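Local coordinates for protein 2-C-methyl-D-erythritol 4-phosphate cytidylyltransferase (PDB 2PX7) that probably transfers a cytidylyl group from CTP to 2-C-methyl-D-erythritol 4-phosphate, an early step of isoprenoid biosynthesis by the DXP pathway, at residues H112-V124 and L208-H220. Residues are numbered along the deposited sequence; the frame is centred on the assembly and turned at random.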
ATOM      1  N   HIS A 112      -8.001 -17.218  -0.969  1.00 26.65           N
ATOM      2  CA  HIS A 112      -7.739 -15.969  -1.657  1.00 28.05           C
ATOM      3  C   HIS A 112      -8.912 -14.995  -1.640  1.00 28.31           C
ATOM      4  O   HIS A 112     -10.050 -15.392  -1.830  1.00 28.24           O
ATOM      5  CB  HIS A 112      -7.275 -16.233  -3.099  1.00 27.70           C
ATOM      6  CG  HIS A 112      -6.871 -14.992  -3.829  1.00 28.50           C
ATOM      7  ND1 HIS A 112      -5.767 -14.247  -3.474  1.00 29.28           N
ATOM      8  CD2 HIS A 112      -7.439 -14.348  -4.877  1.00 28.41           C
ATOM      9  CE1 HIS A 112      -5.664 -13.205  -4.281  1.00 29.17           C
ATOM     10  NE2 HIS A 112      -6.669 -13.242  -5.140  1.00 28.83           N
ATOM     11  N   ASP A 113      -8.604 -13.722  -1.379  1.00 29.90           N
ATOM     12  CA  ASP A 113      -9.559 -12.629  -1.447  1.00 31.60           C
ATOM     13  C   ASP A 113      -9.848 -12.308  -2.886  1.00 31.22           C
ATOM     14  O   ASP A 113      -8.925 -11.992  -3.617  1.00 31.84           O
ATOM     15  CB  ASP A 113      -8.955 -11.354  -0.873  1.00 32.86           C
ATOM     16  CG  ASP A 113      -8.775 -11.405   0.595  1.00 39.26           C
ATOM     17  OD1 ASP A 113      -9.277 -12.359   1.252  1.00 45.76           O
ATOM     18  OD2 ASP A 113      -8.105 -10.469   1.111  1.00 45.40           O
ATOM     19  N   VAL A 114     -11.122 -12.343  -3.278  1.00 31.19           N
ATOM     20  CA  VAL A 114     -11.538 -12.038  -4.652  1.00 31.21           C
ATOM     21  C   VAL A 114     -11.302 -10.554  -5.025  1.00 31.20           C
ATOM     22  O   VAL A 114     -11.257 -10.206  -6.205  1.00 31.38           O
ATOM     23  CB  VAL A 114     -13.038 -12.480  -4.902  1.00 31.63           C
ATOM     24  CG1 VAL A 114     -14.021 -11.451  -4.349  1.00 30.25           C
ATOM     25  CG2 VAL A 114     -13.301 -12.736  -6.381  1.00 31.48           C
ATOM     26  N   ALA A 115     -11.155  -9.691  -4.015  1.00 31.04           N
ATOM     27  CA  ALA A 115     -10.818  -8.280  -4.242  1.00 31.58           C
ATOM     28  C   ALA A 115      -9.341  -8.037  -4.584  1.00 31.75           C
ATOM     29  O   ALA A 115      -8.950  -6.889  -4.774  1.00 32.17           O
ATOM     30  CB  ALA A 115     -11.242  -7.405  -3.040  1.00 31.87           C
ATOM     31  N   ARG A 116      -8.539  -9.107  -4.668  1.00 31.62           N
ATOM     32  CA  ARG A 116      -7.141  -9.037  -5.142  1.00 31.77           C
ATOM     33  C   ARG A 116      -7.009  -9.738  -6.508  1.00 32.11           C
ATOM     34  O   ARG A 116      -6.544 -10.858  -6.574  1.00 32.19           O
ATOM     35  CB  ARG A 116      -6.165  -9.650  -4.103  1.00 31.62           C
ATOM     36  CG  ARG A 116      -6.206  -8.990  -2.707  1.00 31.30           C
ATOM     37  CD  ARG A 116      -5.397  -9.759  -1.585  1.00 31.88           C
ATOM     38  NE  ARG A 116      -4.923  -8.805  -0.583  1.00 32.19           N
ATOM     39  CZ  ARG A 116      -5.428  -8.652   0.631  1.00 36.76           C
ATOM     40  NH1 ARG A 116      -6.422  -9.440   1.049  1.00 39.71           N
ATOM     41  NH2 ARG A 116      -4.949  -7.711   1.442  1.00 31.99           N
ATOM     42  N   PRO A 117      -7.450  -9.088  -7.605  1.00 32.92           N
ATOM     43  CA  PRO A 117      -7.446  -9.753  -8.926  1.00 33.39           C
ATOM     44  C   PRO A 117      -6.083  -9.972  -9.590  1.00 34.64           C
ATOM     45  O   PRO A 117      -5.931 -10.924 -10.364  1.00 35.66           O
ATOM     46  CB  PRO A 117      -8.311  -8.829  -9.780  1.00 33.03           C
ATOM     47  CG  PRO A 117      -8.147  -7.467  -9.149  1.00 33.07           C
ATOM     48  CD  PRO A 117      -8.012  -7.718  -7.678  1.00 32.95           C
ATOM     49  N   PHE A 118      -5.097  -9.127  -9.291  1.00 35.63           N
ATOM     50  CA  PHE A 118      -3.824  -9.159 -10.022  1.00 36.65           C
ATOM     51  C   PHE A 118      -2.750  -9.895  -9.238  1.00 37.36           C
ATOM     52  O   PHE A 118      -1.741  -9.334  -8.812  1.00 37.65           O
ATOM     53  CB  PHE A 118      -3.394  -7.745 -10.451  1.00 36.69           C
ATOM     54  CG  PHE A 118      -4.488  -6.967 -11.148  1.00 36.83           C
ATOM     55  CD1 PHE A 118      -5.113  -7.483 -12.282  1.00 37.83           C
ATOM     56  CD2 PHE A 118      -4.891  -5.728 -10.672  1.00 36.98           C
ATOM     57  CE1 PHE A 118      -6.127  -6.784 -12.921  1.00 37.89           C
ATOM     58  CE2 PHE A 118      -5.900  -5.010 -11.313  1.00 38.28           C
ATOM     59  CZ  PHE A 118      -6.523  -5.541 -12.437  1.00 36.47           C
ATOM     60  N   VAL A 119      -2.998 -11.177  -9.027  1.00 38.27           N
ATOM     61  CA  VAL A 119      -2.035 -12.027  -8.360  1.00 38.51           C
ATOM     62  C   VAL A 119      -1.358 -12.823  -9.458  1.00 38.97           C
ATOM     63  O   VAL A 119      -2.027 -13.400 -10.316  1.00 39.05           O
ATOM     64  CB  VAL A 119      -2.669 -12.906  -7.220  1.00 38.67           C
ATOM     65  CG1 VAL A 119      -3.231 -12.013  -6.138  1.00 39.41           C
ATOM     66  CG2 VAL A 119      -3.776 -13.772  -7.730  1.00 38.73           C
ATOM     67  N   SER A 120      -0.029 -12.805  -9.446  1.00 39.38           N
ATOM     68  CA  SER A 120       0.767 -13.405 -10.503  1.00 40.28           C
ATOM     69  C   SER A 120       0.970 -14.877 -10.231  1.00 40.71           C
ATOM     70  O   SER A 120       0.799 -15.340  -9.095  1.00 40.92           O
ATOM     71  CB  SER A 120       2.134 -12.708 -10.609  1.00 40.36           C
ATOM     72  OG  SER A 120       2.909 -12.892  -9.432  1.00 40.57           O
ATOM     73  N   ARG A 121       1.350 -15.603 -11.275  1.00 41.02           N
ATOM     74  CA  ARG A 121       1.682 -17.012 -11.160  1.00 41.65           C
ATOM     75  C   ARG A 121       2.866 -17.192 -10.219  1.00 40.61           C
ATOM     76  O   ARG A 121       2.934 -18.170  -9.474  1.00 40.94           O
ATOM     77  CB  ARG A 121       1.979 -17.625 -12.539  1.00 42.49           C
ATOM     78  CG  ARG A 121       1.518 -19.076 -12.653  1.00 46.55           C
ATOM     79  CD  ARG A 121       2.520 -19.951 -13.425  1.00 53.64           C
ATOM     80  NE  ARG A 121       2.954 -21.119 -12.641  1.00 58.49           N
ATOM     81  CZ  ARG A 121       2.249 -22.242 -12.464  1.00 61.11           C
ATOM     82  NH1 ARG A 121       1.038 -22.381 -13.001  1.00 61.67           N
ATOM     83  NH2 ARG A 121       2.754 -23.236 -11.733  1.00 62.46           N
ATOM     84  N   GLY A 122       3.797 -16.241 -10.263  1.00 39.31           N
ATOM     85  CA  GLY A 122       4.919 -16.203  -9.340  1.00 37.54           C
ATOM     86  C   GLY A 122       4.490 -16.170  -7.876  1.00 36.37           C
ATOM     87  O   GLY A 122       5.029 -16.909  -7.069  1.00 36.32           O
ATOM     88  N   LEU A 123       3.536 -15.309  -7.536  1.00 35.17           N
ATOM     89  CA  LEU A 123       3.046 -15.212  -6.157  1.00 34.72           C
ATOM     90  C   LEU A 123       2.392 -16.527  -5.713  1.00 34.45           C
ATOM     91  O   LEU A 123       2.732 -17.060  -4.670  1.00 34.38           O
ATOM     92  CB  LEU A 123       2.063 -14.041  -5.995  1.00 34.82           C
ATOM     93  CG  LEU A 123       1.572 -13.674  -4.576  1.00 34.39           C
ATOM     94  CD1 LEU A 123       2.687 -13.601  -3.563  1.00 30.93           C
ATOM     95  CD2 LEU A 123       0.862 -12.355  -4.633  1.00 34.40           C
ATOM     96  N   VAL A 124       1.475 -17.045  -6.521  1.00 34.17           N
ATOM     97  CA  VAL A 124       0.812 -18.312  -6.232  1.00 34.61           C
ATOM     98  C   VAL A 124       1.823 -19.431  -5.957  1.00 34.64           C
ATOM     99  O   VAL A 124       1.756 -20.064  -4.899  1.00 34.66           O
ATOM    100  CB  VAL A 124      -0.185 -18.734  -7.353  1.00 34.51           C
ATOM    101  CG1 VAL A 124      -0.960 -20.004  -6.949  1.00 35.09           C
ATOM    102  CG2 VAL A 124      -1.175 -17.612  -7.650  1.00 34.42           C
ATOM    103  N   LEU A 208       6.277 -16.606   6.469  1.00 28.82           N
ATOM    104  CA  LEU A 208       6.034 -15.444   5.646  1.00 29.17           C
ATOM    105  C   LEU A 208       6.820 -15.548   4.346  1.00 29.81           C
ATOM    106  O   LEU A 208       7.956 -16.001   4.354  1.00 30.14           O
ATOM    107  CB  LEU A 208       6.429 -14.168   6.397  1.00 28.36           C
ATOM    108  CG  LEU A 208       5.814 -13.897   7.780  1.00 28.45           C
ATOM    109  CD1 LEU A 208       6.282 -12.547   8.319  1.00 22.88           C
ATOM    110  CD2 LEU A 208       4.278 -13.958   7.729  1.00 23.93           C
ATOM    111  N   VAL A 209       6.205 -15.137   3.238  1.00 30.47           N
ATOM    112  CA  VAL A 209       6.904 -15.018   1.949  1.00 31.86           C
ATOM    113  C   VAL A 209       6.672 -13.624   1.381  1.00 32.52           C
ATOM    114  O   VAL A 209       5.785 -12.916   1.839  1.00 31.61           O
ATOM    115  CB  VAL A 209       6.486 -16.092   0.894  1.00 32.06           C
ATOM    116  CG1 VAL A 209       6.736 -17.511   1.420  1.00 32.05           C
ATOM    117  CG2 VAL A 209       5.047 -15.904   0.407  1.00 31.44           C
ATOM    118  N   GLU A 210       7.468 -13.240   0.390  1.00 33.82           N
ATOM    119  CA  GLU A 210       7.327 -11.926  -0.243  1.00 36.34           C
ATOM    120  C   GLU A 210       6.023 -11.842  -1.031  1.00 35.40           C
ATOM    121  O   GLU A 210       5.744 -12.672  -1.877  1.00 35.03           O
ATOM    122  CB  GLU A 210       8.546 -11.576  -1.131  1.00 36.15           C
ATOM    123  CG  GLU A 210       9.210 -12.786  -1.754  1.00 39.69           C
ATOM    124  CD  GLU A 210      10.255 -12.490  -2.848  1.00 41.39           C
ATOM    125  OE1 GLU A 210      10.387 -11.304  -3.281  1.00 46.16           O
ATOM    126  OE2 GLU A 210      10.938 -13.479  -3.263  1.00 44.78           O
ATOM    127  N   GLY A 211       5.207 -10.849  -0.714  1.00 35.57           N
ATOM    128  CA  GLY A 211       4.017 -10.592  -1.498  1.00 35.76           C
ATOM    129  C   GLY A 211       4.367  -9.819  -2.763  1.00 36.35           C
ATOM    130  O   GLY A 211       5.495  -9.892  -3.257  1.00 36.68           O
ATOM    131  N   GLU A 212       3.403  -9.075  -3.284  1.00 36.09           N
ATOM    132  CA  GLU A 212       3.576  -8.328  -4.523  1.00 36.80           C
ATOM    133  C   GLU A 212       2.661  -7.127  -4.568  1.00 36.12           C
ATOM    134  O   GLU A 212       1.497  -7.208  -4.158  1.00 35.80           O
ATOM    135  CB  GLU A 212       3.342  -9.235  -5.731  1.00 37.60           C
ATOM    136  CG  GLU A 212       4.617  -9.954  -6.133  1.00 40.29           C
ATOM    137  CD  GLU A 212       4.424 -10.973  -7.220  1.00 43.95           C
ATOM    138  OE1 GLU A 212       3.355 -10.971  -7.856  1.00 43.89           O
ATOM    139  OE2 GLU A 212       5.363 -11.783  -7.423  1.00 46.08           O
ATOM    140  N   ALA A 213       3.204  -6.011  -5.063  1.00 35.49           N
ATOM    141  CA  ALA A 213       2.513  -4.735  -5.094  1.00 34.89           C
ATOM    142  C   ALA A 213       1.256  -4.767  -5.936  1.00 34.58           C
ATOM    143  O   ALA A 213       0.322  -4.012  -5.688  1.00 34.33           O
ATOM    144  CB  ALA A 213       3.463  -3.617  -5.591  1.00 35.78           C
ATOM    145  N   THR A 214       1.242  -5.638  -6.937  1.00 34.21           N
ATOM    146  CA  THR A 214       0.104  -5.760  -7.843  1.00 34.45           C
ATOM    147  C   THR A 214      -1.070  -6.505  -7.209  1.00 34.55           C
ATOM    148  O   THR A 214      -2.200  -6.356  -7.659  1.00 35.40           O
ATOM    149  CB  THR A 214       0.504  -6.481  -9.126  1.00 34.45           C
ATOM    150  OG1 THR A 214       1.171  -7.698  -8.775  1.00 35.21           O
ATOM    151  CG2 THR A 214       1.454  -5.600  -9.958  1.00 33.90           C
ATOM    152  N   ALA A 215      -0.797  -7.295  -6.169  1.00 34.07           N
ATOM    153  CA  ALA A 215      -1.835  -8.031  -5.454  1.00 33.73           C
ATOM    154  C   ALA A 215      -2.589  -7.187  -4.416  1.00 33.58           C
ATOM    155  O   ALA A 215      -2.980  -7.697  -3.366  1.00 33.79           O
ATOM    156  CB  ALA A 215      -1.252  -9.264  -4.810  1.00 33.69           C
ATOM    157  N   PHE A 216      -2.826  -5.915  -4.728  1.00 33.48           N
ATOM    158  CA  PHE A 216      -3.527  -5.028  -3.812  1.00 33.64           C
ATOM    159  C   PHE A 216      -5.016  -5.355  -3.784  1.00 34.21           C
ATOM    160  O   PHE A 216      -5.569  -5.930  -4.734  1.00 33.59           O
ATOM    161  CB  PHE A 216      -3.282  -3.540  -4.143  1.00 34.10           C
ATOM    162  CG  PHE A 216      -3.748  -3.126  -5.526  1.00 33.84           C
ATOM    163  CD1 PHE A 216      -5.035  -2.655  -5.732  1.00 35.07           C
ATOM    164  CD2 PHE A 216      -2.894  -3.205  -6.610  1.00 34.41           C
ATOM    165  CE1 PHE A 216      -5.468  -2.273  -7.016  1.00 34.55           C
ATOM    166  CE2 PHE A 216      -3.321  -2.839  -7.891  1.00 34.78           C
ATOM    167  CZ  PHE A 216      -4.607  -2.372  -8.084  1.00 33.76           C
ATOM    168  N   LYS A 217      -5.653  -4.999  -2.679  1.00 34.92           N
ATOM    169  CA  LYS A 217      -7.068  -5.271  -2.485  1.00 36.47           C
ATOM    170  C   LYS A 217      -7.853  -4.082  -3.026  1.00 36.74           C
ATOM    171  O   LYS A 217      -7.506  -2.945  -2.749  1.00 36.27           O
ATOM    172  CB  LYS A 217      -7.365  -5.496  -0.991  1.00 35.59           C
ATOM    173  CG  LYS A 217      -8.803  -5.876  -0.677  1.00 36.66           C
ATOM    174  CD  LYS A 217      -9.034  -6.197   0.809  1.00 38.26           C
ATOM    175  CE  LYS A 217     -10.285  -7.095   0.963  1.00 43.39           C
ATOM    176  NZ  LYS A 217     -10.883  -7.092   2.348  1.00 46.35           N
ATOM    177  N   ILE A 218      -8.896  -4.347  -3.813  1.00 38.00           N
ATOM    178  CA  ILE A 218      -9.793  -3.278  -4.260  1.00 39.68           C
ATOM    179  C   ILE A 218     -10.848  -3.051  -3.190  1.00 41.34           C
ATOM    180  O   ILE A 218     -11.768  -3.868  -3.007  1.00 41.75           O
ATOM    181  CB  ILE A 218     -10.452  -3.572  -5.622  1.00 39.50           C
ATOM    182  CG1 ILE A 218      -9.381  -3.765  -6.695  1.00 38.67           C
ATOM    183  CG2 ILE A 218     -11.440  -2.443  -5.985  1.00 40.00           C
ATOM    184  CD1 ILE A 218      -9.908  -4.275  -8.034  1.00 39.89           C
ATOM    185  N   THR A 219     -10.687  -1.957  -2.456  1.00 42.90           N
ATOM    186  CA  THR A 219     -11.583  -1.623  -1.363  1.00 44.47           C
ATOM    187  C   THR A 219     -12.357  -0.337  -1.641  1.00 45.44           C
ATOM    188  O   THR A 219     -13.584  -0.308  -1.535  1.00 45.52           O
ATOM    189  CB  THR A 219     -10.801  -1.458  -0.069  1.00 44.65           C
ATOM    190  OG1 THR A 219     -10.045  -2.650   0.178  1.00 45.76           O
ATOM    191  CG2 THR A 219     -11.749  -1.203   1.104  1.00 45.65           C
ATOM    192  N   HIS A 220     -11.624   0.721  -1.994  1.00 46.36           N
ATOM    193  CA  HIS A 220     -12.171   2.071  -2.060  1.00 47.15           C
ATOM    194  C   HIS A 220     -12.257   2.498  -3.525  1.00 47.70           C
ATOM    195  O   HIS A 220     -11.654   1.854  -4.379  1.00 47.89           O
ATOM    196  CB  HIS A 220     -11.294   3.030  -1.239  1.00 47.40           C
ATOM    197  CG  HIS A 220     -11.181   2.678   0.220  1.00 47.34           C
ATOM    198  ND1 HIS A 220     -10.018   2.191   0.781  1.00 48.79           N
ATOM    199  CD2 HIS A 220     -12.070   2.782   1.239  1.00 48.09           C
ATOM    200  CE1 HIS A 220     -10.198   1.998   2.078  1.00 49.23           C
ATOM    201  NE2 HIS A 220     -11.435   2.348   2.382  1.00 48.47           N
TER
HETATM  202  O   HOH W   1      -4.751  -7.109  -7.099  1.00 30.41           O
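K217, predicted to position the substrate MEP, lies across A115 and R116 where two loops meet in the Rossmann-like alpha/beta fold of this cytidylyltransferase; loop 112-120 runs from strand 108-111 to helix 121-134, and loop 211-220 leaves strand 207-210, outermost in the sheet of this chain. With CG anti to the backbone N (chi1 -176°) and the rest extended, K217 reaches out obliquely across R116: CB lies over one face of the R116 guanidinium, toward its rim, CG meets A115 CB at 3.7 Å, and CE reaches the same A115 CB; the approach of NZ to the D113 carboxylate is doubtful. The two backbones are joined next to it by a nearly straight bond from I218 N to A115 O (2.7 Å, 165°), while A215 O sits at the guanidinium edge. R116 also pairs with D145 of the second subunit. One water accepts from F118 N and donates to T214 O and F216 O, bridging the loops. At the helix start, N-cap S120 takes L123 N on OG and donates to E212 OE1; R126 holds the other carboxylate oxygen. An alanine in place of E212 would probably leave the S120 hydroxyl without its acceptor and R126 without its carboxylate partner, and the N-cap less firmly set. Alongside, A215 CB touches both V119 CG1 at 3.6 Å and L123 CD2 at 3.7 Å.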